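PDB 1NZA: divalent cation tolerance protein from Thermus thermophilus, which probably takes part in heavy-metal resistance and copper binding, and assembles as a homotrimer. Local coordinates for residues E3-T8 and I82-I87; C30-P35 and L56-T61; L37-R42 and D50-L55. All coordinates share one frame; numbering follows the deposited sequence.

Contact 1: residues E3-T8 and I82-I87. With NA (sodium ion), chain B.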
loop_
_atom_site.group_PDB
_atom_site.type_symbol
_atom_site.label_atom_id
_atom_site.label_comp_id
_atom_site.label_asym_id
_atom_site.label_seq_id
_atom_site.Cartn_x
_atom_site.Cartn_y
_atom_site.Cartn_z
ATOM N N GLU A 3 10.454 -7.352 -1.261
ATOM C CA GLU A 3 9.004 -7.261 -1.396
ATOM C C GLU A 3 8.347 -6.547 -0.232
ATOM O O GLU A 3 8.908 -6.479 0.861
ATOM C CB GLU A 3 8.398 -8.663 -1.457
ATOM C CG GLU A 3 8.738 -9.488 -2.679
ATOM C CD GLU A 3 8.264 -10.928 -2.546
ATOM O OE1 GLU A 3 7.848 -11.513 -3.567
ATOM O OE2 GLU A 3 8.317 -11.479 -1.425
ATOM N N VAL A 4 7.158 -6.002 -0.489
ATOM C CA VAL A 4 6.355 -5.372 0.554
ATOM C C VAL A 4 5.159 -6.317 0.647
ATOM O O VAL A 4 4.369 -6.431 -0.298
ATOM C CB VAL A 4 5.846 -3.970 0.165
ATOM C CG1 VAL A 4 4.847 -3.480 1.220
ATOM C CG2 VAL A 4 7.012 -2.989 0.075
ATOM N N VAL A 5 5.048 -7.019 1.769
ATOM C CA VAL A 5 3.965 -7.973 1.968
ATOM C C VAL A 5 2.825 -7.377 2.766
ATOM O O VAL A 5 3.048 -6.758 3.807
ATOM C CB VAL A 5 4.491 -9.237 2.682
ATOM C CG1 VAL A 5 3.347 -10.135 3.091
ATOM C CG2 VAL A 5 5.433 -9.986 1.755
ATOM N N LEU A 6 1.603 -7.546 2.263
ATOM C CA LEU A 6 0.417 -7.037 2.946
ATOM C C LEU A 6 -0.254 -8.181 3.692
ATOM O O LEU A 6 -0.395 -9.284 3.158
ATOM C CB LEU A 6 -0.586 -6.454 1.945
ATOM C CG LEU A 6 -0.097 -5.389 0.958
ATOM C CD1 LEU A 6 -1.289 -4.804 0.204
ATOM C CD2 LEU A 6 0.636 -4.308 1.691
ATOM N N ILE A 7 -0.675 -7.910 4.923
ATOM C CA ILE A 7 -1.354 -8.899 5.754
ATOM C C ILE A 7 -2.380 -8.125 6.566
ATOM O O ILE A 7 -2.063 -7.063 7.095
ATOM C CB ILE A 7 -0.392 -9.567 6.770
ATOM C CG1 ILE A 7 0.774 -10.244 6.045
ATOM C CG2 ILE A 7 -1.151 -10.608 7.602
ATOM C CD1 ILE A 7 1.878 -10.691 6.976
ATOM N N THR A 8 -3.608 -8.616 6.647
ATOM C CA THR A 8 -4.583 -7.926 7.481
ATOM C C THR A 8 -4.851 -8.845 8.663
ATOM O O THR A 8 -4.769 -10.070 8.534
ATOM C CB THR A 8 -5.881 -7.608 6.728
ATOM O OG1 THR A 8 -6.308 -8.761 6.000
ATOM C CG2 THR A 8 -5.660 -6.446 5.764
ATOM N N ILE A 82 -2.153 -12.886 2.732
ATOM C CA ILE A 82 -0.710 -12.688 2.688
ATOM C C ILE A 82 -0.368 -12.497 1.217
ATOM O O ILE A 82 -0.285 -13.473 0.468
ATOM C CB ILE A 82 0.085 -13.914 3.194
ATOM C CG1 ILE A 82 -0.464 -14.386 4.540
ATOM C CG2 ILE A 82 1.561 -13.544 3.340
ATOM C CD1 ILE A 82 0.249 -15.611 5.098
ATOM N N VAL A 83 -0.190 -11.249 0.794
ATOM C CA VAL A 83 0.135 -10.973 -0.602
ATOM C C VAL A 83 1.400 -10.135 -0.696
ATOM O O VAL A 83 1.558 -9.152 0.025
ATOM C CB VAL A 83 -1.020 -10.232 -1.318
ATOM C CG1 VAL A 83 -2.314 -11.045 -1.207
ATOM C CG2 VAL A 83 -1.198 -8.842 -0.733
ATOM N N ALA A 84 2.304 -10.531 -1.588
ATOM C CA ALA A 84 3.562 -9.818 -1.763
ATOM C C ALA A 84 3.565 -8.954 -3.020
ATOM O O ALA A 84 3.185 -9.411 -4.098
ATOM C CB ALA A 84 4.719 -10.814 -1.826
ATOM N N LEU A 85 3.993 -7.704 -2.867
ATOM C CA LEU A 85 4.087 -6.769 -3.982
ATOM C C LEU A 85 5.577 -6.589 -4.240
ATOM O O LEU A 85 6.352 -6.375 -3.316
ATOM C CB LEU A 85 3.463 -5.423 -3.609
ATOM C CG LEU A 85 2.039 -5.482 -3.059
ATOM C CD1 LEU A 85 1.590 -4.072 -2.731
ATOM C CD2 LEU A 85 1.099 -6.110 -4.077
ATOM N N PRO A 86 5.999 -6.650 -5.508
ATOM C CA PRO A 86 7.428 -6.495 -5.784
ATOM C C PRO A 86 7.971 -5.075 -5.660
ATOM O O PRO A 86 7.303 -4.117 -6.036
ATOM C CB PRO A 86 7.548 -7.030 -7.208
ATOM C CG PRO A 86 6.276 -6.527 -7.835
ATOM C CD PRO A 86 5.226 -6.794 -6.756
ATOM N N ILE A 87 9.175 -4.948 -5.109
ATOM C CA ILE A 87 9.828 -3.649 -4.994
ATOM C C ILE A 87 10.695 -3.498 -6.246
ATOM O O ILE A 87 11.695 -4.216 -6.418
ATOM C CB ILE A 87 10.717 -3.559 -3.726
ATOM C CG1 ILE A 87 9.826 -3.539 -2.477
ATOM C CG2 ILE A 87 11.603 -2.305 -3.788
ATOM C CD1 ILE A 87 10.570 -3.539 -1.153
HETATM NA NA NA B . -8.551 -9.214 5.848
HETATM O O HOH W 1 -8.339 -8.319 3.488
HETATM O O HOH W 2 -10.906 -9.582 5.531
#
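V4 and L85 pair through both of their backbone amides: V4 N gives its proton to L85 O at 3.0 Å, and L85 N returns one to V4 O at 2.9 Å. One hydrogen-bonded pair further along, L6 N reaches V83 O at 2.8 Å and V83 N closes the ring on L6 O. These bonds join strand 2-9 to strand 82-86, outermost in the sheet of this chain; they are the first and last strands of the ferredoxin-like sheet of CutA, and the two segments run antiparallel with 154° between their directions.

The two faces are packed differently. On the face of V5 and A84, the CG2 branch of V5 lies 3.7 Å from A84 CB, while CG1 meets CG2 of I82. A84 CB is also covered by the extended side chain of E3, whose carboxylate carbon CD sits 3.6 Å away. F64 and V71 of helix 64-74 close over V5, I7 and I82. On the other face, V83 turns CG2 between its backbone N and carbonyl carbon (CG1 chi1 -56°), which brings that methyl to 3.6 Å from L6 CB. L6 and L85 approach most closely through their CD1 methyls. Near the end of the ladder, I87 crosses V4 at about a right angle, its CD1 3.8 Å from V4 CG2. L85 of a neighbouring subunit packs on this V4, L85 and I87 group, while a different neighbour extends the sheet beyond V83 and A84.

Past the last pair, T8 uses its hydroxyl on a metal: OG1 binds a sodium ion at 2.3 Å, and two waters and the carboxylate of E52 complete the site.

Contact 2: residues C30-P35 and L56-T61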
loop_
_atom_site.group_PDB
_atom_site.type_symbol
_atom_site.label_atom_id
_atom_site.label_comp_id
_atom_site.label_asym_id
_atom_site.label_seq_id
_atom_site.Cartn_x
_atom_site.Cartn_y
_atom_site.Cartn_z
ATOM N N CYS A 30 11.437 -4.803 8.690
ATOM C CA CYS A 30 10.547 -3.763 9.188
ATOM C C CYS A 30 9.098 -4.140 8.960
ATOM O O CYS A 30 8.770 -4.818 7.985
ATOM C CB CYS A 30 10.853 -2.456 8.462
ATOM S SG CYS A 30 9.771 -1.072 8.887
ATOM N N VAL A 31 8.227 -3.711 9.866
ATOM C CA VAL A 31 6.801 -3.972 9.718
ATOM C C VAL A 31 6.041 -2.729 10.157
ATOM O O VAL A 31 6.279 -2.214 11.252
ATOM C CB VAL A 31 6.331 -5.157 10.586
ATOM C CG1 VAL A 31 4.825 -5.309 10.474
ATOM C CG2 VAL A 31 7.016 -6.444 10.139
ATOM N N ASN A 32 5.148 -2.238 9.299
ATOM C CA ASN A 32 4.337 -1.063 9.626
ATOM C C ASN A 32 2.924 -1.546 9.916
ATOM O O ASN A 32 2.381 -2.351 9.162
ATOM C CB ASN A 32 4.242 -0.088 8.446
ATOM C CG ASN A 32 5.587 0.378 7.947
ATOM O OD1 ASN A 32 5.843 0.361 6.743
ATOM N ND2 ASN A 32 6.449 0.814 8.859
ATOM N N ILE A 33 2.328 -1.046 10.996
ATOM C CA ILE A 33 0.962 -1.411 11.347
ATOM C C ILE A 33 0.064 -0.203 11.125
ATOM O O ILE A 33 0.294 0.860 11.709
ATOM C CB ILE A 33 0.852 -1.833 12.826
ATOM C CG1 ILE A 33 1.755 -3.045 13.083
ATOM C CG2 ILE A 33 -0.621 -2.133 13.180
ATOM C CD1 ILE A 33 1.817 -3.461 14.549
ATOM N N VAL A 34 -0.941 -0.364 10.267
ATOM C CA VAL A 34 -1.895 0.710 9.982
ATOM C C VAL A 34 -3.226 0.304 10.612
ATOM O O VAL A 34 -3.861 -0.649 10.188
ATOM C CB VAL A 34 -2.083 0.893 8.472
ATOM C CG1 VAL A 34 -3.044 2.045 8.209
ATOM C CG2 VAL A 34 -0.735 1.141 7.804
ATOM N N PRO A 35 -3.667 1.030 11.647
ATOM C CA PRO A 35 -4.936 0.668 12.288
ATOM C C PRO A 35 -6.187 1.255 11.638
ATOM O O PRO A 35 -6.108 2.038 10.693
ATOM C CB PRO A 35 -4.745 1.185 13.706
ATOM C CG PRO A 35 -4.006 2.470 13.460
ATOM C CD PRO A 35 -2.971 2.084 12.407
ATOM N N LEU A 56 2.277 -3.865 6.809
ATOM C CA LEU A 56 3.078 -3.690 5.588
ATOM C C LEU A 56 4.432 -4.249 6.000
ATOM O O LEU A 56 5.130 -3.658 6.824
ATOM C CB LEU A 56 3.216 -2.213 5.207
ATOM C CG LEU A 56 1.942 -1.443 4.854
ATOM C CD1 LEU A 56 2.295 -0.039 4.369
ATOM C CD2 LEU A 56 1.201 -2.177 3.779
ATOM N N VAL A 57 4.797 -5.392 5.425
ATOM C CA VAL A 57 6.039 -6.077 5.778
ATOM C C VAL A 57 7.145 -5.974 4.730
ATOM O O VAL A 57 6.949 -6.366 3.584
ATOM C CB VAL A 57 5.759 -7.576 6.023
ATOM C CG1 VAL A 57 6.999 -8.255 6.597
ATOM C CG2 VAL A 57 4.565 -7.733 6.965
ATOM N N LYS A 58 8.305 -5.460 5.134
ATOM C CA LYS A 58 9.448 -5.324 4.226
ATOM C C LYS A 58 10.290 -6.596 4.340
ATOM O O LYS A 58 10.947 -6.825 5.356
ATOM C CB LYS A 58 10.289 -4.112 4.621
ATOM C CG LYS A 58 9.466 -2.894 5.012
ATOM C CD LYS A 58 8.545 -2.434 3.897
ATOM C CE LYS A 58 7.420 -1.589 4.466
ATOM N NZ LYS A 58 7.948 -0.557 5.414
ATOM N N THR A 59 10.287 -7.413 3.292
ATOM C CA THR A 59 11.020 -8.675 3.332
ATOM C C THR A 59 11.597 -9.052 1.963
ATOM O O THR A 59 11.767 -8.188 1.105
ATOM C CB THR A 59 10.080 -9.787 3.841
ATOM O OG1 THR A 59 10.799 -11.019 3.988
ATOM C CG2 THR A 59 8.923 -9.972 2.879
ATOM N N THR A 60 11.914 -10.332 1.773
ATOM C CA THR A 60 12.469 -10.808 0.504
ATOM C C THR A 60 11.799 -12.108 0.057
ATOM O O THR A 60 11.155 -12.799 0.848
ATOM C CB THR A 60 13.983 -11.073 0.612
ATOM O OG1 THR A 60 14.206 -12.220 1.439
ATOM C CG2 THR A 60 14.692 -9.883 1.217
ATOM N N THR A 61 11.957 -12.443 -1.220
ATOM C CA THR A 61 11.365 -13.661 -1.757
ATOM C C THR A 61 11.954 -14.905 -1.098
ATOM O O THR A 61 11.304 -15.947 -1.035
ATOM C CB THR A 61 11.580 -13.766 -3.278
ATOM O OG1 THR A 61 12.971 -13.584 -3.578
ATOM C CG2 THR A 61 10.764 -12.713 -4.000
#
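N32 and K58 send their side chains out on the same face of the sheet and cross there at about a right angle. The amide oxygen N32 OD1 takes a hydrogen bond from K58 NZ at 2.7 Å, with the ammonium nitrogen tilted 34° from the amide plane. The lysine gets there by bending: chi2 (-59°) and chi4 (47°) both kink the chain, so that it folds back across the sheet towards N32. On the way its CG rests 3.7 Å from C30 CB, and the sulfur C30 SG ends up close to NZ. L56 shares this face, its CB lying 4.0 Å from N32 CB.

On the reverse face V31 and V57 lie side by side and point the same way, V31 CG2 4.0 Å from V57 CG1. A19 and V23 of helix 12-24 pack on V31. Between the two faces runs the antiparallel ladder of the long hairpin 30-42/47-60, part of the ferredoxin-like sheet. N32 and L56 form a hydrogen-bonded pair, with N32 N to L56 O at 2.9 Å and L56 N to N32 O at 2.8 Å; K58 N reaches C30 O at 3.0 Å.

This hairpin faces a neighbouring subunit, whose strand pairs with C30 to I33 and carries the sheet across the trimer interface. E81 of that subunit forms a salt bridge with K58 NZ, and S39 of the same subunit weakly bonds N32 ND2. The buried ammonium group is thus held by a neutral amide oxygen within the chain and a carboxylate across the interface, a setting that would probably keep it charged and that makes the N32-K58 pair part of the trimer contact.

Contact 3: residues L37-R42 and D50-L55. With NA (sodium ion), chain C; NA (sodium ion), chain B.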
loop_
_atom_site.group_PDB
_atom_site.type_symbol
_atom_site.label_atom_id
_atom_site.label_comp_id
_atom_site.label_asym_id
_atom_site.label_seq_id
_atom_site.Cartn_x
_atom_site.Cartn_y
_atom_site.Cartn_z
ATOM N N LEU A 37 -8.880 -0.146 9.789
ATOM C CA LEU A 37 -9.438 -0.534 8.500
ATOM C C LEU A 37 -10.827 -1.144 8.598
ATOM O O LEU A 37 -11.193 -1.721 9.616
ATOM C CB LEU A 37 -8.553 -1.569 7.815
ATOM C CG LEU A 37 -7.425 -1.135 6.889
ATOM C CD1 LEU A 37 -6.360 -0.408 7.683
ATOM C CD2 LEU A 37 -6.847 -2.379 6.215
ATOM N N THR A 38 -11.592 -0.994 7.522
ATOM C CA THR A 38 -12.910 -1.606 7.399
ATOM C C THR A 38 -12.686 -2.539 6.223
ATOM O O THR A 38 -12.211 -2.103 5.178
ATOM C CB THR A 38 -13.999 -0.600 6.992
ATOM O OG1 THR A 38 -14.265 0.285 8.086
ATOM C CG2 THR A 38 -15.281 -1.325 6.613
ATOM N N SER A 39 -12.996 -3.817 6.382
ATOM C CA SER A 39 -12.798 -4.744 5.280
ATOM C C SER A 39 -14.126 -5.325 4.825
ATOM O O SER A 39 -14.947 -5.756 5.636
ATOM C CB SER A 39 -11.835 -5.852 5.693
ATOM O OG SER A 39 -10.579 -5.295 6.056
ATOM N N ILE A 40 -14.336 -5.312 3.514
ATOM C CA ILE A 40 -15.566 -5.827 2.930
ATOM C C ILE A 40 -15.166 -6.906 1.929
ATOM O O ILE A 40 -14.474 -6.628 0.949
ATOM C CB ILE A 40 -16.351 -4.687 2.233
ATOM C CG1 ILE A 40 -16.703 -3.606 3.268
ATOM C CG2 ILE A 40 -17.623 -5.227 1.601
ATOM C CD1 ILE A 40 -17.420 -2.400 2.699
ATOM N N TYR A 41 -15.584 -8.141 2.190
ATOM C CA TYR A 41 -15.233 -9.246 1.309
ATOM C C TYR A 41 -16.351 -10.253 1.101
ATOM O O TYR A 41 -17.362 -10.238 1.797
ATOM C CB TYR A 41 -13.991 -9.969 1.839
ATOM C CG TYR A 41 -14.062 -10.368 3.295
ATOM C CD1 TYR A 41 -13.898 -9.421 4.312
ATOM C CD2 TYR A 41 -14.283 -11.694 3.660
ATOM C CE1 TYR A 41 -13.950 -9.790 5.656
ATOM C CE2 TYR A 41 -14.337 -12.077 4.998
ATOM C CZ TYR A 41 -14.170 -11.120 5.992
ATOM O OH TYR A 41 -14.222 -11.495 7.314
ATOM N N ARG A 42 -16.161 -11.135 0.129
ATOM C CA ARG A 42 -17.164 -12.148 -0.160
ATOM C C ARG A 42 -16.910 -13.426 0.621
ATOM O O ARG A 42 -15.777 -13.894 0.729
ATOM C CB ARG A 42 -17.186 -12.460 -1.656
ATOM C CG ARG A 42 -18.118 -13.594 -2.028
ATOM C CD ARG A 42 -18.300 -13.666 -3.525
ATOM N NE ARG A 42 -18.977 -12.478 -4.035
ATOM C CZ ARG A 42 -20.230 -12.146 -3.740
ATOM N NH1 ARG A 42 -20.952 -12.913 -2.936
ATOM N NH2 ARG A 42 -20.761 -11.041 -4.246
ATOM N N ASP A 50 -15.697 -6.539 8.263
ATOM C CA ASP A 50 -14.879 -6.808 9.430
ATOM C C ASP A 50 -14.018 -5.590 9.754
ATOM O O ASP A 50 -13.836 -4.718 8.912
ATOM C CB ASP A 50 -13.991 -8.027 9.159
ATOM C CG ASP A 50 -13.377 -8.582 10.409
ATOM O OD1 ASP A 50 -13.842 -8.192 11.492
ATOM O OD2 ASP A 50 -12.450 -9.414 10.323
ATOM N N GLN A 51 -13.533 -5.515 10.987
ATOM C CA GLN A 51 -12.659 -4.419 11.404
ATOM C C GLN A 51 -11.269 -5.031 11.455
ATOM O O GLN A 51 -11.073 -6.069 12.085
ATOM C CB GLN A 51 -13.040 -3.914 12.786
ATOM C CG GLN A 51 -14.431 -3.385 12.871
ATOM C CD GLN A 51 -14.733 -2.859 14.250
ATOM O OE1 GLN A 51 -14.150 -1.863 14.685
ATOM N NE2 GLN A 51 -15.630 -3.532 14.958
ATOM N N GLU A 52 -10.301 -4.390 10.807
ATOM C CA GLU A 52 -8.951 -4.942 10.759
ATOM C C GLU A 52 -7.849 -3.903 10.827
ATOM O O GLU A 52 -8.106 -2.705 10.866
ATOM C CB GLU A 52 -8.746 -5.719 9.456
ATOM C CG GLU A 52 -9.711 -6.870 9.211
ATOM C CD GLU A 52 -9.293 -7.696 8.017
ATOM O OE1 GLU A 52 -9.191 -7.130 6.908
ATOM O OE2 GLU A 52 -9.048 -8.905 8.194
ATOM N N LEU A 53 -6.620 -4.405 10.851
ATOM C CA LEU A 53 -5.423 -3.584 10.840
ATOM C C LEU A 53 -4.591 -4.155 9.714
ATOM O O LEU A 53 -4.658 -5.357 9.428
ATOM C CB LEU A 53 -4.648 -3.680 12.149
ATOM C CG LEU A 53 -5.318 -3.050 13.366
ATOM C CD1 LEU A 53 -6.238 -4.048 14.038
ATOM C CD2 LEU A 53 -4.241 -2.587 14.324
ATOM N N LEU A 54 -3.813 -3.294 9.072
ATOM C CA LEU A 54 -2.983 -3.711 7.955
ATOM C C LEU A 54 -1.526 -3.760 8.357
ATOM O O LEU A 54 -1.037 -2.863 9.029
ATOM C CB LEU A 54 -3.140 -2.724 6.793
ATOM C CG LEU A 54 -2.253 -2.897 5.552
ATOM C CD1 LEU A 54 -2.674 -4.137 4.783
ATOM C CD2 LEU A 54 -2.376 -1.671 4.661
ATOM N N LEU A 55 -0.832 -4.816 7.954
ATOM C CA LEU A 55 0.594 -4.912 8.234
ATOM C C LEU A 55 1.300 -4.767 6.887
ATOM O O LEU A 55 0.921 -5.438 5.922
ATOM C CB LEU A 55 0.972 -6.277 8.817
ATOM C CG LEU A 55 0.283 -6.843 10.064
ATOM C CD1 LEU A 55 1.176 -7.918 10.657
ATOM C CD2 LEU A 55 0.031 -5.763 11.083
HETATM NA NA NA C . -13.462 -8.867 13.573
HETATM NA NA NA B . -8.551 -9.214 5.848
HETATM O O HOH W 3 -11.761 -10.511 8.060
HETATM O O HOH W 4 -11.961 -10.528 12.715
HETATM O O HOH W 5 -11.603 -7.502 14.071
HETATM O O HOH W 1 -8.339 -8.319 3.488
HETATM O O HOH W 2 -10.906 -9.582 5.531
#
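L37 and S39 pair with E52 and D50 in the outer part of the hairpin 30-42/47-60 of this ferredoxin-like fold. The segments are antiparallel but strongly twisted, with 122° between their directions. S39 N to D50 O is a 2.8 Å bond, returned by D50 N to S39 O, and L37 N reaches E52 O at 2.9 Å.

S39 and E52 put their side chains on one face, and S39 OG donates to E52 OE1 at a modelled 2.5 Å, too short for its exact length to be relied on. That same carboxylate grips a sodium ion with both oxygens, OE1 and OE2 each 2.4 Å away, so OE1 is shared between hydroxyl and metal. S39 would then probably be a second-shell residue for E52. Further in, L37 CD2 packs 3.8 Å from L54 CB.

Y41 holds CG between its backbone N and carbonyl carbon (chi1 51°), which swings the ring toward D50. The two meet at the ring edge, with D50 CB in the ring plane 3.9 Å from Y41 CE1, and the ring and carboxylate planes stand 58° apart. One water ties the pair to the metal site: it accepts from Y41 OH and donates to D50 OD2 and E52 OE2. The other oxygen of the aspartate faces a second sodium ion, which D50 OD1 binds at 2.2 Å.

All three contacts belong to one antiparallel sheet. Contacts 1 and 2 lie in its buried body and touch each other, since strands 2-9 and 47-60 are neighbours, with V5 N 2.7 Å from V57 O. Contact 3 uses the same two strands as contact 2, but its centre lies about 16 Å from that of contact 2, towards the partly exposed end of the hairpin. Chemistry follows place: contact 1 is mainly apolar beyond its backbone bonds, apart from E3 and T8, contact 2 adds a buried amide-lysine pair at the subunit interface, and contact 3 is rich in carboxylates, waters and sodium. T8 of contact 1 and E52 of contact 3 share one sodium ion.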